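Local coordinates for molybdopterin adenylyltransferase (Pyrococcus furiosus, PDB 4LHB), which catalyses the adenylylation of molybdopterin with ATP, releasing diphosphate, a step in the biosynthesis of the molybdenum cofactor, at residues 30-35 / 89-94; 57-62 / 172-177. One frame throughout, in Å; residues are numbered along the deposited sequence.

Interaction 1. Residues 30-35 / 89-94; sequences TFKFGV and GADVVV
The carboxylate of Asp91 does the work of a strand carbonyl: its OD2 accepts the backbone N of Lys32 at 2.8 Å, in an almost straight bond (176° at the hydrogen) made with the lone pair that faces away from OD1. Aspartate suits this place because its short chain carries an acceptor back to the backbone; CG lies anti to the carbonyl carbon (chi1 -55°), which directs OD2 at Lys32 N. The next acceptor, Lys32 O, is shared. Asp91 N reaches it at 2.9 Å from well above the carbonyl plane, and Val92 N at 3.2 Å from nearly straight ahead, so two donors grip one oxygen where the strands come together. From there the ladder is regular and parallel: Gly34 N binds Val92 O at 3.1 Å, and Gly34 O takes Val94 N at 3.0 Å. The methyl of Ala90 rests against the bare backbone of Gly34, CB lying 3.9 Å from Gly34 N. Gly89, with the positive phi of the C-prime residue in the Schellman motif that ends the preceding helix, has its O 3.4 Å from CB of Lys32, a plain contact. On the sheet face that carries Phe33, Val92 and Val94, helices 51-60 and 163-184 cover the apolar side chains. There the ring of Phe31 is met obliquely by a branch of Val92, with CG2 at 3.7 Å from CD1, while its edge faces CB of Phe33. Beta-branched valines suit such a buried, extended strand. Strands 32-38 and 92-96 are neighbours inside the sheet, neither of them an outermost strand of the chain, and this parallel pairing under helices is characteristic of the alpha/beta fold of the MoaB/Mog family.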
ATOM      1  N   THR C  30     -35.432  -1.662   8.341  1.00 70.97           N
ATOM      2  CA  THR C  30     -34.537  -2.355   9.296  1.00 63.24           C
ATOM      3  C   THR C  30     -33.443  -3.246   8.638  1.00 56.46           C
ATOM      4  O   THR C  30     -33.606  -3.746   7.532  1.00 59.25           O
ATOM      5  CB  THR C  30     -35.353  -3.246  10.214  1.00 60.35           C
ATOM      6  OG1 THR C  30     -34.516  -3.711  11.295  1.00 55.43           O
ATOM      7  CG2 THR C  30     -35.986  -4.387   9.377  1.00 47.91           C
ATOM      8  N   PHE C  31     -32.369  -3.509   9.368  1.00 46.29           N
ATOM      9  CA  PHE C  31     -31.255  -4.327   8.843  1.00 41.54           C
ATOM     10  C   PHE C  31     -31.091  -5.688   9.528  1.00 36.38           C
ATOM     11  O   PHE C  31     -31.626  -5.960  10.617  1.00 33.27           O
ATOM     12  CB  PHE C  31     -29.946  -3.560   9.019  1.00 35.75           C
ATOM     13  CG  PHE C  31     -29.635  -3.278  10.440  1.00 30.98           C
ATOM     14  CD1 PHE C  31     -28.857  -4.160  11.183  1.00 30.92           C
ATOM     15  CD2 PHE C  31     -30.149  -2.176  11.046  1.00 29.57           C
ATOM     16  CE1 PHE C  31     -28.569  -3.912  12.520  1.00 30.85           C
ATOM     17  CE2 PHE C  31     -29.878  -1.924  12.392  1.00 32.88           C
ATOM     18  CZ  PHE C  31     -29.085  -2.792  13.140  1.00 31.35           C
ATOM     19  N   LYS C  32     -30.288  -6.523   8.898  1.00 34.35           N
ATOM     20  CA  LYS C  32     -29.903  -7.781   9.504  1.00 35.32           C
ATOM     21  C   LYS C  32     -28.479  -7.657  10.041  1.00 35.99           C
ATOM     22  O   LYS C  32     -27.665  -6.934   9.479  1.00 34.91           O
ATOM     23  CB  LYS C  32     -30.057  -8.900   8.491  1.00 34.75           C
ATOM     24  CG  LYS C  32     -31.505  -9.267   8.253  1.00 34.95           C
ATOM     25  CD  LYS C  32     -31.774  -9.608   6.805  1.00 39.93           C
ATOM     26  CE  LYS C  32     -33.121 -10.330   6.652  1.00 44.54           C
ATOM     27  NZ  LYS C  32     -33.267 -11.077   5.364  1.00 46.91           N
ATOM     28  N   PHE C  33     -28.186  -8.320  11.158  1.00 37.69           N
ATOM     29  CA  PHE C  33     -26.819  -8.345  11.672  1.00 36.57           C
ATOM     30  C   PHE C  33     -26.256  -9.660  12.218  1.00 36.35           C
ATOM     31  O   PHE C  33     -26.996 -10.576  12.625  1.00 37.29           O
ATOM     32  CB  PHE C  33     -26.623  -7.270  12.704  1.00 35.16           C
ATOM     33  CG  PHE C  33     -27.166  -7.606  14.028  1.00 36.08           C
ATOM     34  CD1 PHE C  33     -26.323  -8.012  15.058  1.00 37.94           C
ATOM     35  CD2 PHE C  33     -28.528  -7.494  14.281  1.00 37.12           C
ATOM     36  CE1 PHE C  33     -26.825  -8.296  16.324  1.00 37.65           C
ATOM     37  CE2 PHE C  33     -29.037  -7.785  15.542  1.00 37.45           C
ATOM     38  CZ  PHE C  33     -28.184  -8.182  16.571  1.00 37.68           C
ATOM     39  N   GLY C  34     -24.918  -9.717  12.182  1.00 34.09           N
ATOM     40  CA  GLY C  34     -24.138 -10.842  12.666  1.00 33.62           C
ATOM     41  C   GLY C  34     -23.167 -10.367  13.719  1.00 33.03           C
ATOM     42  O   GLY C  34     -22.791  -9.195  13.757  1.00 28.60           O
ATOM     43  N   VAL C  35     -22.777 -11.285  14.590  1.00 32.50           N
ATOM     44  CA  VAL C  35     -21.800 -11.005  15.624  1.00 30.87           C
ATOM     45  C   VAL C  35     -20.766 -12.131  15.593  1.00 35.38           C
ATOM     46  O   VAL C  35     -21.112 -13.341  15.441  1.00 34.29           O
ATOM     47  CB  VAL C  35     -22.499 -10.977  16.976  1.00 30.94           C
ATOM     48  CG1 VAL C  35     -21.571 -10.603  18.104  1.00 29.35           C
ATOM     49  CG2 VAL C  35     -23.655 -10.011  16.919  1.00 32.79           C
ATOM     50  N   GLY C  89     -27.463 -13.144   4.986  1.00 42.40           N
ATOM     51  CA  GLY C  89     -28.150 -11.882   4.755  1.00 37.24           C
ATOM     52  C   GLY C  89     -27.772 -10.735   5.674  1.00 42.09           C
ATOM     53  O   GLY C  89     -28.420  -9.681   5.615  1.00 44.97           O
ATOM     54  N   ALA C  90     -26.754 -10.873   6.529  1.00 41.27           N
ATOM     55  CA  ALA C  90     -26.333  -9.703   7.341  1.00 37.72           C
ATOM     56  C   ALA C  90     -25.886  -8.511   6.500  1.00 38.15           C
ATOM     57  O   ALA C  90     -25.132  -8.686   5.541  1.00 39.94           O
ATOM     58  CB  ALA C  90     -25.220 -10.060   8.289  1.00 36.96           C
ATOM     59  N   ASP C  91     -26.338  -7.320   6.900  1.00 32.80           N
ATOM     60  CA  ASP C  91     -25.938  -6.030   6.326  1.00 32.21           C
ATOM     61  C   ASP C  91     -24.855  -5.337   7.181  1.00 29.15           C
ATOM     62  O   ASP C  91     -24.097  -4.436   6.683  1.00 26.02           O
ATOM     63  CB  ASP C  91     -27.136  -5.051   6.328  1.00 32.67           C
ATOM     64  CG  ASP C  91     -28.364  -5.609   5.627  1.00 37.13           C
ATOM     65  OD1 ASP C  91     -28.343  -5.676   4.378  1.00 36.24           O
ATOM     66  OD2 ASP C  91     -29.360  -5.963   6.322  1.00 39.79           O
ATOM     67  N   VAL C  92     -24.874  -5.678   8.467  1.00 22.97           N
ATOM     68  CA  VAL C  92     -23.966  -5.160   9.470  1.00 23.90           C
ATOM     69  C   VAL C  92     -23.347  -6.368  10.205  1.00 25.81           C
ATOM     70  O   VAL C  92     -24.035  -7.343  10.468  1.00 29.37           O
ATOM     71  CB  VAL C  92     -24.692  -4.329  10.520  1.00 23.08           C
ATOM     72  CG1 VAL C  92     -23.697  -3.782  11.517  1.00 21.19           C
ATOM     73  CG2 VAL C  92     -25.516  -3.217   9.875  1.00 21.17           C
ATOM     74  N   VAL C  93     -22.051  -6.330  10.487  1.00 25.34           N
ATOM     75  CA  VAL C  93     -21.385  -7.409  11.204  1.00 24.64           C
ATOM     76  C   VAL C  93     -20.439  -6.788  12.187  1.00 26.22           C
ATOM     77  O   VAL C  93     -19.676  -5.878  11.851  1.00 29.26           O
ATOM     78  CB  VAL C  93     -20.550  -8.303  10.293  1.00 25.15           C
ATOM     79  CG1 VAL C  93     -19.753  -9.275  11.147  1.00 24.68           C
ATOM     80  CG2 VAL C  93     -21.418  -9.030   9.271  1.00 22.72           C
ATOM     81  N   VAL C  94     -20.467  -7.281  13.413  1.00 27.80           N
ATOM     82  CA  VAL C  94     -19.607  -6.759  14.415  1.00 27.57           C
ATOM     83  C   VAL C  94     -18.794  -7.837  15.072  1.00 28.99           C
ATOM     84  O   VAL C  94     -19.291  -8.876  15.486  1.00 30.90           O
ATOM     85  CB  VAL C  94     -20.338  -5.814  15.369  1.00 28.95           C
ATOM     86  CG1 VAL C  94     -21.830  -5.893  15.194  1.00 27.63           C
ATOM     87  CG2 VAL C  94     -19.815  -5.900  16.787  1.00 28.76           C
TER

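Interaction 2. Residues 57-62 / 172-177; sequences EELSKL and IIKSEV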
ATOM      1  N   GLU C  57     -27.779  -8.399  22.349  1.00 45.88           N
ATOM      2  CA  GLU C  57     -28.882  -7.827  23.088  1.00 48.64           C
ATOM      3  C   GLU C  57     -29.140  -6.443  22.560  1.00 50.56           C
ATOM      4  O   GLU C  57     -30.248  -6.147  22.135  1.00 51.28           O
ATOM      5  CB  GLU C  57     -28.549  -7.751  24.570  1.00 53.84           C
ATOM      6  CG  GLU C  57     -29.738  -7.622  25.506  1.00 57.83           C
ATOM      7  CD  GLU C  57     -29.300  -7.620  26.968  1.00 65.26           C
ATOM      8  OE1 GLU C  57     -29.833  -8.427  27.762  1.00 72.15           O
ATOM      9  OE2 GLU C  57     -28.394  -6.827  27.325  1.00 70.41           O
ATOM     10  N   GLU C  58     -28.099  -5.610  22.556  1.00 50.49           N
ATOM     11  CA  GLU C  58     -28.243  -4.211  22.208  1.00 46.17           C
ATOM     12  C   GLU C  58     -28.691  -3.970  20.792  1.00 46.65           C
ATOM     13  O   GLU C  58     -29.524  -3.087  20.529  1.00 48.48           O
ATOM     14  CB  GLU C  58     -26.952  -3.489  22.438  1.00 46.58           C
ATOM     15  CG  GLU C  58     -26.641  -3.356  23.916  1.00 53.28           C
ATOM     16  CD  GLU C  58     -27.472  -2.291  24.624  1.00 55.39           C
ATOM     17  OE1 GLU C  58     -28.160  -1.474  23.967  1.00 55.75           O
ATOM     18  OE2 GLU C  58     -27.401  -2.263  25.859  1.00 64.44           O
ATOM     19  N   LEU C  59     -28.155  -4.755  19.876  1.00 42.61           N
ATOM     20  CA  LEU C  59     -28.413  -4.505  18.476  1.00 41.44           C
ATOM     21  C   LEU C  59     -29.693  -5.140  18.095  1.00 38.19           C
ATOM     22  O   LEU C  59     -30.306  -4.723  17.114  1.00 34.20           O
ATOM     23  CB  LEU C  59     -27.272  -5.022  17.571  1.00 42.92           C
ATOM     24  CG  LEU C  59     -26.429  -3.898  16.999  1.00 44.30           C
ATOM     25  CD1 LEU C  59     -26.165  -2.882  18.102  1.00 44.70           C
ATOM     26  CD2 LEU C  59     -25.149  -4.441  16.400  1.00 46.11           C
ATOM     27  N   SER C  60     -30.086  -6.177  18.828  1.00 37.81           N
ATOM     28  CA  SER C  60     -31.388  -6.814  18.590  1.00 39.27           C
ATOM     29  C   SER C  60     -32.552  -5.817  18.795  1.00 39.01           C
ATOM     30  O   SER C  60     -33.637  -6.030  18.283  1.00 39.07           O
ATOM     31  CB  SER C  60     -31.601  -8.015  19.521  1.00 40.50           C
ATOM     32  OG  SER C  60     -31.133  -9.220  18.963  1.00 42.09           O
ATOM     33  N   LYS C  61     -32.323  -4.754  19.558  1.00 38.56           N
ATOM     34  CA  LYS C  61     -33.290  -3.667  19.704  1.00 39.37           C
ATOM     35  C   LYS C  61     -33.529  -2.868  18.452  1.00 39.42           C
ATOM     36  O   LYS C  61     -34.582  -2.236  18.355  1.00 44.51           O
ATOM     37  CB  LYS C  61     -32.860  -2.700  20.798  1.00 41.44           C
ATOM     38  CG  LYS C  61     -32.719  -3.361  22.173  1.00 44.71           C
ATOM     39  CD  LYS C  61     -31.942  -2.465  23.145  1.00 47.71           C
ATOM     40  CE  LYS C  61     -31.828  -3.109  24.529  1.00 48.67           C
ATOM     41  NZ  LYS C  61     -31.034  -2.175  25.389  1.00 46.96           N
ATOM     42  N   LEU C  62     -32.578  -2.904  17.504  1.00 38.54           N
ATOM     43  CA  LEU C  62     -32.598  -2.129  16.235  1.00 35.65           C
ATOM     44  C   LEU C  62     -32.685  -3.006  14.916  1.00 36.47           C
ATOM     45  O   LEU C  62     -33.380  -2.647  13.947  1.00 40.12           O
ATOM     46  CB  LEU C  62     -31.364  -1.220  16.226  1.00 38.10           C
ATOM     47  CG  LEU C  62     -31.300   0.285  16.592  1.00 40.98           C
ATOM     48  CD1 LEU C  62     -32.436   0.745  17.475  1.00 37.26           C
ATOM     49  CD2 LEU C  62     -29.951   0.721  17.175  1.00 33.92           C
ATOM     50  N   ILE C 172     -21.885   3.959  19.796  1.00 42.48           N
ATOM     51  CA  ILE C 172     -21.616   4.613  18.509  1.00 35.81           C
ATOM     52  C   ILE C 172     -22.358   3.939  17.376  1.00 31.79           C
ATOM     53  O   ILE C 172     -22.934   4.604  16.512  1.00 31.05           O
ATOM     54  CB  ILE C 172     -20.092   4.773  18.246  1.00 34.28           C
ATOM     55  CG1 ILE C 172     -19.446   5.567  19.387  1.00 33.40           C
ATOM     56  CG2 ILE C 172     -19.822   5.499  16.944  1.00 28.84           C
ATOM     57  CD1 ILE C 172     -17.942   5.444  19.429  1.00 34.40           C
ATOM     58  N   ILE C 173     -22.384   2.622  17.390  1.00 33.04           N
ATOM     59  CA  ILE C 173     -23.106   1.875  16.359  1.00 32.38           C
ATOM     60  C   ILE C 173     -24.608   2.167  16.413  1.00 33.67           C
ATOM     61  O   ILE C 173     -25.199   2.483  15.382  1.00 34.05           O
ATOM     62  CB  ILE C 173     -22.827   0.359  16.474  1.00 32.45           C
ATOM     63  CG1 ILE C 173     -21.323   0.096  16.297  1.00 34.24           C
ATOM     64  CG2 ILE C 173     -23.619  -0.456  15.443  1.00 29.86           C
ATOM     65  CD1 ILE C 173     -20.837  -1.151  16.993  1.00 32.88           C
ATOM     66  N   LYS C 174     -25.203   2.056  17.614  1.00 36.52           N
ATOM     67  CA  LYS C 174     -26.599   2.420  17.862  1.00 36.40           C
ATOM     68  C   LYS C 174     -26.887   3.834  17.347  1.00 34.37           C
ATOM     69  O   LYS C 174     -27.884   4.053  16.688  1.00 31.61           O
ATOM     70  CB  LYS C 174     -26.959   2.330  19.357  1.00 43.17           C
ATOM     71  CG  LYS C 174     -26.908   0.916  19.963  1.00 49.48           C
ATOM     72  CD  LYS C 174     -28.243   0.377  20.515  1.00 56.20           C
ATOM     73  CE  LYS C 174     -28.711   1.017  21.844  1.00 61.35           C
ATOM     74  NZ  LYS C 174     -27.790   0.860  23.014  1.00 58.58           N
ATOM     75  N   SER C 175     -26.013   4.793  17.613  1.00 31.11           N
ATOM     76  CA  SER C 175     -26.222   6.141  17.095  1.00 28.95           C
ATOM     77  C   SER C 175     -26.089   6.272  15.566  1.00 34.05           C
ATOM     78  O   SER C 175     -26.814   7.096  14.963  1.00 34.47           O
ATOM     79  CB  SER C 175     -25.299   7.098  17.799  1.00 28.35           C
ATOM     80  OG  SER C 175     -25.353   8.371  17.231  1.00 27.75           O
ATOM     81  N   GLU C 176     -25.248   5.448  14.904  1.00 32.98           N
ATOM     82  CA  GLU C 176     -24.953   5.724  13.489  1.00 30.62           C
ATOM     83  C   GLU C 176     -25.261   4.653  12.493  1.00 30.57           C
ATOM     84  O   GLU C 176     -25.146   4.888  11.271  1.00 31.68           O
ATOM     85  CB  GLU C 176     -23.522   6.167  13.314  1.00 32.36           C
ATOM     86  CG  GLU C 176     -23.135   7.299  14.247  1.00 35.23           C
ATOM     87  CD  GLU C 176     -23.976   8.539  14.009  1.00 36.27           C
ATOM     88  OE1 GLU C 176     -24.230   9.280  14.964  1.00 36.44           O
ATOM     89  OE2 GLU C 176     -24.361   8.777  12.853  1.00 36.49           O
ATOM     90  N   VAL C 177     -25.669   3.485  12.961  1.00 29.60           N
ATOM     91  CA  VAL C 177     -25.853   2.368  12.022  1.00 29.78           C
ATOM     92  C   VAL C 177     -26.729   2.729  10.830  1.00 30.86           C
ATOM     93  O   VAL C 177     -26.377   2.418   9.676  1.00 34.35           O
ATOM     94  CB  VAL C 177     -26.320   1.069  12.697  1.00 30.01           C
ATOM     95  CG1 VAL C 177     -27.664   1.255  13.404  1.00 29.80           C
ATOM     96  CG2 VAL C 177     -26.368  -0.043  11.654  1.00 30.06           C
TER
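Lys174, Leu62 and Leu59 carry this contact between the end of helix 51-60 and helix 163-184, and Lys174 spans the gap. Its side chain leaves its helix with chi1 of -65° and then bends at each of the next three torsions, which curls the methylenes over the neighbouring segment and brings NZ to Glu58. Leu62 meets that chain at about a right angle: one methyl, CD2, lies 3.8 Å from CD and equally far from CA of Lys174, and also faces CG1 of Val177 at 4.4 Å. A long, flexible lysine fits here because its hydrocarbon part can pack on a leucine while the ammonium group stays with a charge. Leu59 points its two branches to different neighbours: CD1 looks toward CG of Lys174 at 4.3 Å, CD2 toward CG2 of Ile173 at 4.4 Å. These are loose contacts, and Leu59 continues inward onto Phe33 and Val94 of the sheet. At the polar end, OE1 of Glu58 forms a salt bridge with Lys174 NZ, the modelled separation being too short to be taken literally. The same oxygen receives Lys61 NZ at 3.3 Å, and the two ammonium groups approach from opposite faces of the carboxylate plane. Glu58 thus stands between two positive charges 5.0 Å apart and probably lowers their mutual repulsion. The chemistry implies an interface of loosely packed hydrocarbon on the sheet side with an ionic network at its more exposed end, an arrangement consistent with the thermal stability of a protein from a hyperthermophile.

Overall arrangement
Interaction 1 lies in the buried sheet, where strands 32-38 and 92-96 run side by side; interaction 2 lies one layer out, between two helices that pack on that sheet, and is only partly buried. The chemistry follows the place: backbone hydrogen bonds, one aspartate side-chain bond and apolar side chains within, flexible lysines and a glutamate at the outer edge. The two meet directly, their centres about 11 Å apart. The ring of Phe33 presses its CZ on Leu59 CB at 3.4 Å, Val92 packs on Val177, and Thr30 OG1 probably hydrogen-bonds to Leu62 O, linking the turn after helix 51-60 to the residues leading into strand 32-38. Along the chain their segments alternate.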